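Local coordinates for protein ferritin (Pseudo-nitzschia multiseries, PDB 4IWK) that oxidises ferrous iron with dioxygen and, as a 24-subunit ferritin, probably stores it as ferric hydroxide, at residues Asp7-Gln12 / Asp58-Arg63; Asn33-Met38 / Ser82-Val87; Leu103-Ala108 / Ala119-Phe124. All coordinates share one frame; numbering follows the deposited sequence. Where two conformers were deposited one is given.

Contact 1. Residues Asp7-Gln12 / Asp58-Arg63; sequences DLFNRQ and DFANKR
The ring of F9, on helix 3-32, reaches across to the last turn of helix 36-62 and meets both F59 and A60 there. From the CA of F9 the bond to CB already points at the opposite helix, and the first torsion sets CG anti to the backbone N (chi1 -154°). CB and CG carry the ring toward helix 36-62, and the contacts begin at CD2. Along one side of the ring CD2 comes within 4.0 Å of A60 CB, and the next atom, CE2 of F9, closes on the same A60 CB at 3.6 Å. At the tip CZ of F9 lies 3.6 Å from F59 CD2, while F9 CE1 sits slightly farther from that carbon, at 3.9 Å. The two phenyl groups meet rim to rim, with centroids 6.0 Å apart and planes inclined by 24°, and with neither ring over the face of the other. Both helices belong to the four-helix bundle of the ferritin fold, and the backbones come closest at F9 and A60, where the CA atoms are 7.9 Å apart; the F9 ring packs directly on the methyl of A60 at that point. I65, in the loop after helix 36-62, packs on both F9 and A60, and L105 of helix 84-111 adds a further apolar neighbour to F9. F59 also stacks with F120 and packs against L126 of a second subunit.

Contact 2. Residues Asn33-Met38 / Ser82-Val87; sequences NDWEGM and SSPEDV
W35 and M38 both set CG anti to their own carbonyl carbon (chi1 -64° and -65°), which directs the indole and the thioether toward P84 on the other segment. The contact joins two helix starts in the ferritin four-helix bundle: W35 is the N-cap of helix 36-62, and its N also belongs to the Schellman motif that ends helix 3-32, with D34 at positive phi as the C-prime residue; P84 opens helix 84-111. The proline comes in over one face of the indole, its CG 3.9 Å from the centroid of the six-membered ring and 26° off the normal, a CH-pi contact offset toward the rim. The nearest indole atom is W35 CE2, 3.5 Å from P84 CG. The extended chain of M38 brings SD to 4.1 Å from P84 CB, so the pyrrolidine ring meets both residues. R153 of helix 151-158 makes a cation-pi contact with W35, and L152 packs on both W35 and P84. With an alanine here in place of W35, P84 CG is likely to lose the aromatic face it packs on, and R153 its cation-pi partner. S83 and D86 form a capping box at the start of helix 84-111, with a weak bond from D86 N to S83 OG. D86 OD2 also accepts from S82 N at 2.8 Å, through the lone pair turned away from OD1.

Contact 3. Residues Leu103-Ala108 / Ala119-Phe124; sequences LNLAEA and AFLNPF
L121 supplies more than half of the surface buried here, pushing its two methyl groups from helix 115-145 into the side of helix 84-111 formed by L105 and A106. Its CG stands anti to the carbonyl carbon (chi1 -60°), and both methyls beyond it make contacts. CD1 of L121 packs on the backbone of A106 itself, 3.6 Å from A106 CA and also 3.6 Å from A106 N, with A106 CB at 3.7 Å. The same methyl nears L105, whose CG lies 4.0 Å from L121 CD1, while CD2 of L121 meets CD2 of L105 at 3.9 Å. The small side chain of A106 is consistent with this closeness: the leucine touches main-chain atoms, and the CA atoms of A106 and L121 come within 7.1 Å. F56 of helix 36-62 packs on L105 and L121 alike, and L105 also touches L5 and L8 of helix 3-32, so the leucine pair faces the bundle interior. A106 in turn meets F115 of a neighbouring subunit. Leucine and alanine fitted together between two helices linked by a short turn form part of the hydrophobic core of the ferritin four-helix bundle.

Contacts 1 and 3 lie on the same side of the chain's centre, their centres 11 Å apart, and they touch directly, with L8 packing on A108. Between them they draw on helices 3-32, 36-62, 84-111 and 115-145, so this end of the bundle is joined through all four helices. Contact 2 sits on the opposite side, its centre 34 Å from that of contact 1 and 32 Å from that of contact 3, sharing helix 36-62 with the former and helix 84-111 with the latter. There it packs together the starts of those two helices, so both ends of the bundle are held. Along the chain contacts 1 and 2 cross, whereas contact 3 opens after both have closed.

Contact 1. Residues Asp7-Gln12 / Asp58-Arg63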
# COMPACT_ATOMS: atom_id res chain seq x y z
N ASP A 7 -50.34 -15.10 -30.43
CA ASP A 7 -50.88 -13.72 -30.52
C ASP A 7 -50.72 -12.98 -29.21
O ASP A 7 -50.36 -11.78 -29.20
CB ASP A 7 -52.39 -13.81 -30.89
CG ASP A 7 -52.59 -14.22 -32.38
OD1 ASP A 7 -51.56 -14.25 -33.10
OD2 ASP A 7 -53.72 -14.52 -32.93
N LEU A 8 -50.99 -13.71 -28.09
CA LEU A 8 -50.92 -13.05 -26.74
C LEU A 8 -49.48 -12.71 -26.41
O LEU A 8 -49.22 -11.69 -25.74
CB LEU A 8 -51.56 -13.88 -25.63
CG LEU A 8 -53.12 -13.99 -25.72
CD1 LEU A 8 -53.57 -15.08 -24.73
CD2 LEU A 8 -53.80 -12.68 -25.40
N PHE A 9 -48.55 -13.52 -26.86
CA PHE A 9 -47.14 -13.17 -26.65
C PHE A 9 -46.78 -11.92 -27.41
O PHE A 9 -46.22 -10.96 -26.85
CB PHE A 9 -46.24 -14.38 -26.98
CG PHE A 9 -44.94 -14.37 -26.24
CD1 PHE A 9 -44.74 -15.25 -25.14
CD2 PHE A 9 -43.94 -13.47 -26.61
CE1 PHE A 9 -43.51 -15.22 -24.44
CE2 PHE A 9 -42.72 -13.45 -25.92
CZ PHE A 9 -42.56 -14.32 -24.84
N ASN A 10 -47.13 -11.86 -28.68
CA ASN A 10 -46.98 -10.66 -29.50
C ASN A 10 -47.69 -9.46 -28.82
O ASN A 10 -47.10 -8.33 -28.72
CB ASN A 10 -47.52 -10.98 -30.91
CG ASN A 10 -46.92 -10.11 -31.99
OD1 ASN A 10 -47.64 -9.37 -32.70
ND2 ASN A 10 -45.59 -10.11 -32.08
N ARG A 11 -48.93 -9.63 -28.38
CA ARG A 11 -49.65 -8.54 -27.71
C ARG A 11 -48.88 -8.02 -26.44
O ARG A 11 -49.03 -6.89 -26.01
CB ARG A 11 -51.09 -8.90 -27.34
CG ARG A 11 -52.09 -8.85 -28.50
CD ARG A 11 -53.14 -9.93 -28.28
NE ARG A 11 -54.49 -9.54 -28.66
CZ ARG A 11 -55.51 -9.46 -27.81
NH1 ARG A 11 -55.35 -9.76 -26.51
NH2 ARG A 11 -56.71 -9.08 -28.24
N GLN A 12 -48.17 -8.93 -25.77
CA GLN A 12 -47.53 -8.55 -24.50
C GLN A 12 -46.42 -7.52 -24.85
O GLN A 12 -46.20 -6.53 -24.07
CB GLN A 12 -46.90 -9.74 -23.71
CG GLN A 12 -46.42 -9.31 -22.33
CD GLN A 12 -47.58 -8.83 -21.45
OE1 GLN A 12 -48.71 -9.33 -21.61
NE2 GLN A 12 -47.36 -7.88 -20.58
N ASP A 58 -36.69 -10.95 -26.88
CA ASP A 58 -35.47 -11.85 -26.86
C ASP A 58 -35.96 -13.30 -26.61
O ASP A 58 -35.55 -14.18 -27.32
CB ASP A 58 -34.55 -11.39 -25.72
CG ASP A 58 -33.27 -12.20 -25.69
OD1 ASP A 58 -32.73 -12.56 -26.74
OD2 ASP A 58 -32.88 -12.54 -24.60
N PHE A 59 -36.87 -13.48 -25.62
CA PHE A 59 -37.31 -14.89 -25.37
C PHE A 59 -38.09 -15.40 -26.56
O PHE A 59 -37.88 -16.57 -27.00
CB PHE A 59 -38.22 -14.94 -24.12
CG PHE A 59 -38.69 -16.30 -23.82
CD1 PHE A 59 -37.89 -17.15 -23.06
CD2 PHE A 59 -39.91 -16.71 -24.30
CE1 PHE A 59 -38.34 -18.44 -22.78
CE2 PHE A 59 -40.41 -18.01 -24.01
CZ PHE A 59 -39.57 -18.87 -23.23
N ALA A 60 -38.93 -14.58 -27.17
CA ALA A 60 -39.71 -15.05 -28.36
C ALA A 60 -38.78 -15.47 -29.47
O ALA A 60 -38.97 -16.54 -30.09
CB ALA A 60 -40.70 -13.99 -28.87
N ASN A 61 -37.71 -14.68 -29.71
CA ASN A 61 -36.74 -15.04 -30.76
C ASN A 61 -36.14 -16.41 -30.47
O ASN A 61 -36.05 -17.27 -31.36
CB ASN A 61 -35.55 -14.01 -30.87
CG ASN A 61 -36.01 -12.61 -31.45
OD1 ASN A 61 -37.10 -12.48 -32.03
ND2 ASN A 61 -35.23 -11.58 -31.15
N LYS A 62 -35.75 -16.63 -29.21
CA LYS A 62 -35.07 -17.90 -28.82
C LYS A 62 -36.06 -19.02 -28.93
O LYS A 62 -35.61 -20.15 -29.32
CB LYS A 62 -34.55 -17.79 -27.36
CG LYS A 62 -33.33 -16.87 -27.30
CD LYS A 62 -32.66 -16.76 -25.96
CE LYS A 62 -33.55 -16.32 -24.86
NZ LYS A 62 -32.61 -16.26 -23.67
N ARG A 63 -37.36 -18.80 -28.64
CA ARG A 63 -38.34 -19.89 -28.61
C ARG A 63 -39.04 -20.06 -29.96
O ARG A 63 -40.06 -20.71 -30.04
CB ARG A 63 -39.31 -19.67 -27.43
CG ARG A 63 -39.34 -20.94 -26.47
CD ARG A 63 -39.85 -22.19 -27.17
NE ARG A 63 -41.23 -21.92 -27.43
CZ ARG A 63 -42.20 -22.08 -26.53
NH1 ARG A 63 -41.84 -22.71 -25.42
NH2 ARG A 63 -43.50 -21.72 -26.84

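Contact 2. Residues Asn33-Met38 / Ser82-Val87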
# COMPACT_ATOMS: atom_id res chain seq x y z
N ASN A 33 -45.46 20.81 -15.68
CA ASN A 33 -46.09 21.41 -14.57
C ASN A 33 -45.15 21.51 -13.35
O ASN A 33 -45.62 21.73 -12.24
CB ASN A 33 -47.36 20.65 -14.25
CG ASN A 33 -48.41 20.87 -15.31
OD1 ASN A 33 -49.08 21.91 -15.22
ND2 ASN A 33 -48.54 20.01 -16.34
N ASP A 34 -43.86 21.43 -13.61
CA ASP A 34 -42.77 21.65 -12.64
C ASP A 34 -42.72 20.66 -11.49
O ASP A 34 -42.40 21.05 -10.35
CB ASP A 34 -42.79 23.12 -12.19
CG ASP A 34 -42.60 24.04 -13.44
OD1 ASP A 34 -41.66 23.88 -14.22
OD2 ASP A 34 -43.45 24.89 -13.66
N TRP A 35 -43.07 19.41 -11.78
CA TRP A 35 -42.94 18.31 -10.82
C TRP A 35 -41.77 17.49 -11.31
O TRP A 35 -41.99 16.36 -11.80
CB TRP A 35 -44.21 17.44 -10.85
CG TRP A 35 -45.44 18.17 -10.41
CD1 TRP A 35 -46.34 18.88 -11.21
CD2 TRP A 35 -45.88 18.39 -9.04
NE1 TRP A 35 -47.34 19.45 -10.40
CE2 TRP A 35 -47.06 19.14 -9.09
CE3 TRP A 35 -45.43 17.93 -7.78
CZ2 TRP A 35 -47.81 19.51 -7.92
CZ3 TRP A 35 -46.16 18.32 -6.63
CH2 TRP A 35 -47.31 19.06 -6.74
N GLU A 36 -40.54 17.98 -11.16
CA GLU A 36 -39.40 17.32 -11.76
C GLU A 36 -39.10 15.98 -11.10
O GLU A 36 -38.60 15.09 -11.83
CB GLU A 36 -38.14 18.25 -11.89
CG GLU A 36 -38.41 19.31 -12.99
CD GLU A 36 -38.99 20.52 -12.36
OE1 GLU A 36 -39.28 20.46 -11.14
OE2 GLU A 36 -39.06 21.56 -13.04
N GLY A 37 -39.43 15.80 -9.80
CA GLY A 37 -39.17 14.53 -9.12
C GLY A 37 -40.09 13.41 -9.67
O GLY A 37 -39.61 12.33 -10.07
N MET A 38 -41.37 13.72 -9.81
CA MET A 38 -42.35 12.74 -10.34
C MET A 38 -42.01 12.53 -11.80
O MET A 38 -42.14 11.39 -12.26
CB MET A 38 -43.82 13.25 -10.17
CG MET A 38 -44.17 13.34 -8.67
SD MET A 38 -45.81 14.03 -8.50
CE MET A 38 -45.93 14.18 -6.61
N SER A 82 -55.32 16.84 -15.01
CA SER A 82 -55.28 18.23 -14.54
C SER A 82 -54.57 18.30 -13.15
O SER A 82 -54.30 19.38 -12.60
CB SER A 82 -56.70 18.84 -14.59
OG SER A 82 -57.47 18.07 -13.75
N SER A 83 -54.18 17.14 -12.58
CA SER A 83 -53.42 17.22 -11.36
C SER A 83 -52.55 15.99 -11.19
O SER A 83 -52.75 15.03 -11.97
CB SER A 83 -54.39 17.25 -10.16
OG SER A 83 -55.08 16.02 -10.11
N PRO A 84 -51.55 16.01 -10.27
CA PRO A 84 -50.74 14.76 -10.06
C PRO A 84 -51.59 13.59 -9.72
O PRO A 84 -51.28 12.45 -10.17
CB PRO A 84 -49.74 15.12 -8.94
CG PRO A 84 -49.58 16.65 -9.17
CD PRO A 84 -50.97 17.17 -9.54
N GLU A 85 -52.62 13.79 -8.91
CA GLU A 85 -53.49 12.62 -8.61
C GLU A 85 -54.07 11.93 -9.87
O GLU A 85 -54.12 10.65 -9.93
CB GLU A 85 -54.66 13.08 -7.74
CG GLU A 85 -55.32 11.82 -7.20
CD GLU A 85 -56.53 12.16 -6.34
OE1 GLU A 85 -56.46 13.22 -5.69
OE2 GLU A 85 -57.49 11.34 -6.30
N ASP A 86 -54.47 12.72 -10.88
CA ASP A 86 -55.02 12.14 -12.08
C ASP A 86 -53.94 11.30 -12.77
O ASP A 86 -54.25 10.24 -13.34
CB ASP A 86 -55.42 13.25 -13.08
CG ASP A 86 -56.60 14.11 -12.60
OD1 ASP A 86 -57.41 13.63 -11.76
OD2 ASP A 86 -56.75 15.24 -13.14
N VAL A 87 -52.73 11.83 -12.83
CA VAL A 87 -51.67 11.12 -13.55
C VAL A 87 -51.37 9.77 -12.80
O VAL A 87 -51.34 8.72 -13.43
CB VAL A 87 -50.36 11.92 -13.56
CG1 VAL A 87 -49.34 11.17 -14.48
CG2 VAL A 87 -50.64 13.31 -14.20

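Contact 3. Residues Leu103-Ala108 / Ala119-Phe124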
# COMPACT_ATOMS: atom_id res chain seq x y z
N LEU A 103 -51.34 -12.06 -17.00
CA LEU A 103 -52.16 -13.23 -16.52
C LEU A 103 -52.90 -13.85 -17.70
O LEU A 103 -52.96 -15.08 -17.76
CB LEU A 103 -53.15 -12.78 -15.38
CG LEU A 103 -52.45 -12.39 -14.05
CD1 LEU A 103 -53.54 -11.86 -13.11
CD2 LEU A 103 -51.64 -13.44 -13.26
N ASN A 104 -53.31 -13.08 -18.70
CA ASN A 104 -53.92 -13.70 -19.90
C ASN A 104 -52.97 -14.58 -20.66
O ASN A 104 -53.32 -15.69 -21.14
CB ASN A 104 -54.43 -12.63 -20.89
CG ASN A 104 -55.68 -11.92 -20.40
OD1 ASN A 104 -56.35 -12.39 -19.50
ND2 ASN A 104 -55.93 -10.73 -20.95
N LEU A 105 -51.75 -14.08 -20.82
CA LEU A 105 -50.70 -14.86 -21.48
C LEU A 105 -50.41 -16.13 -20.67
O LEU A 105 -50.28 -17.22 -21.29
CB LEU A 105 -49.40 -13.97 -21.58
CG LEU A 105 -48.27 -14.62 -22.23
CD1 LEU A 105 -48.56 -15.28 -23.63
CD2 LEU A 105 -47.13 -13.54 -22.34
N ALA A 106 -50.24 -16.03 -19.33
CA ALA A 106 -50.00 -17.21 -18.52
C ALA A 106 -51.18 -18.23 -18.63
O ALA A 106 -50.91 -19.44 -18.61
CB ALA A 106 -49.76 -16.90 -17.04
N GLU A 107 -52.39 -17.72 -18.67
CA GLU A 107 -53.59 -18.66 -18.85
C GLU A 107 -53.49 -19.42 -20.16
O GLU A 107 -53.70 -20.62 -20.15
CB GLU A 107 -54.91 -17.90 -18.87
CG GLU A 107 -55.30 -17.13 -17.63
CD GLU A 107 -56.07 -18.00 -16.68
OE1 GLU A 107 -55.98 -19.27 -16.90
OE2 GLU A 107 -56.74 -17.39 -15.77
N ALA A 108 -53.07 -18.75 -21.25
CA ALA A 108 -52.92 -19.43 -22.58
C ALA A 108 -51.79 -20.45 -22.50
O ALA A 108 -51.89 -21.60 -23.06
CB ALA A 108 -52.62 -18.40 -23.68
N ALA A 119 -42.67 -20.65 -16.94
CA ALA A 119 -41.48 -20.36 -16.11
C ALA A 119 -40.85 -18.98 -16.43
O ALA A 119 -40.46 -18.21 -15.54
CB ALA A 119 -40.41 -21.44 -16.34
N PHE A 120 -40.85 -18.64 -17.76
CA PHE A 120 -40.36 -17.31 -18.09
C PHE A 120 -41.17 -16.18 -17.45
O PHE A 120 -40.63 -15.17 -17.12
CB PHE A 120 -40.41 -17.21 -19.65
CG PHE A 120 -40.03 -15.82 -20.18
CD1 PHE A 120 -38.72 -15.40 -20.15
CD2 PHE A 120 -41.02 -14.98 -20.66
CE1 PHE A 120 -38.33 -14.10 -20.62
CE2 PHE A 120 -40.65 -13.67 -21.11
CZ PHE A 120 -39.33 -13.25 -21.07
N LEU A 121 -42.50 -16.38 -17.38
CA LEU A 121 -43.39 -15.34 -16.87
C LEU A 121 -43.27 -15.15 -15.36
O LEU A 121 -43.58 -14.05 -14.84
CB LEU A 121 -44.85 -15.63 -17.23
CG LEU A 121 -45.19 -15.74 -18.72
CD1 LEU A 121 -46.64 -16.07 -18.91
CD2 LEU A 121 -44.90 -14.32 -19.30
N ASN A 122 -42.83 -16.17 -14.63
CA ASN A 122 -42.88 -16.04 -13.16
C ASN A 122 -42.27 -14.80 -12.55
O ASN A 122 -42.93 -14.11 -11.72
CB ASN A 122 -42.34 -17.37 -12.53
CG ASN A 122 -43.33 -18.45 -12.59
OD1 ASN A 122 -42.89 -19.64 -12.52
ND2 ASN A 122 -44.54 -18.20 -12.82
N PRO A 123 -41.08 -14.36 -12.95
CA PRO A 123 -40.54 -13.14 -12.33
C PRO A 123 -41.31 -11.92 -12.73
O PRO A 123 -41.34 -10.95 -11.95
CB PRO A 123 -39.10 -13.03 -12.90
CG PRO A 123 -38.85 -14.34 -13.61
CD PRO A 123 -40.07 -15.20 -13.65
N PHE A 124 -41.97 -11.95 -13.88
CA PHE A 124 -42.84 -10.81 -14.23
C PHE A 124 -44.10 -10.80 -13.39
O PHE A 124 -44.60 -9.71 -13.00
CB PHE A 124 -43.26 -10.90 -15.73
CG PHE A 124 -42.05 -10.71 -16.70
CD1 PHE A 124 -41.64 -9.40 -17.03
CD2 PHE A 124 -41.29 -11.77 -17.14
CE1 PHE A 124 -40.49 -9.22 -17.84
CE2 PHE A 124 -40.19 -11.63 -17.97
CZ PHE A 124 -39.78 -10.35 -18.31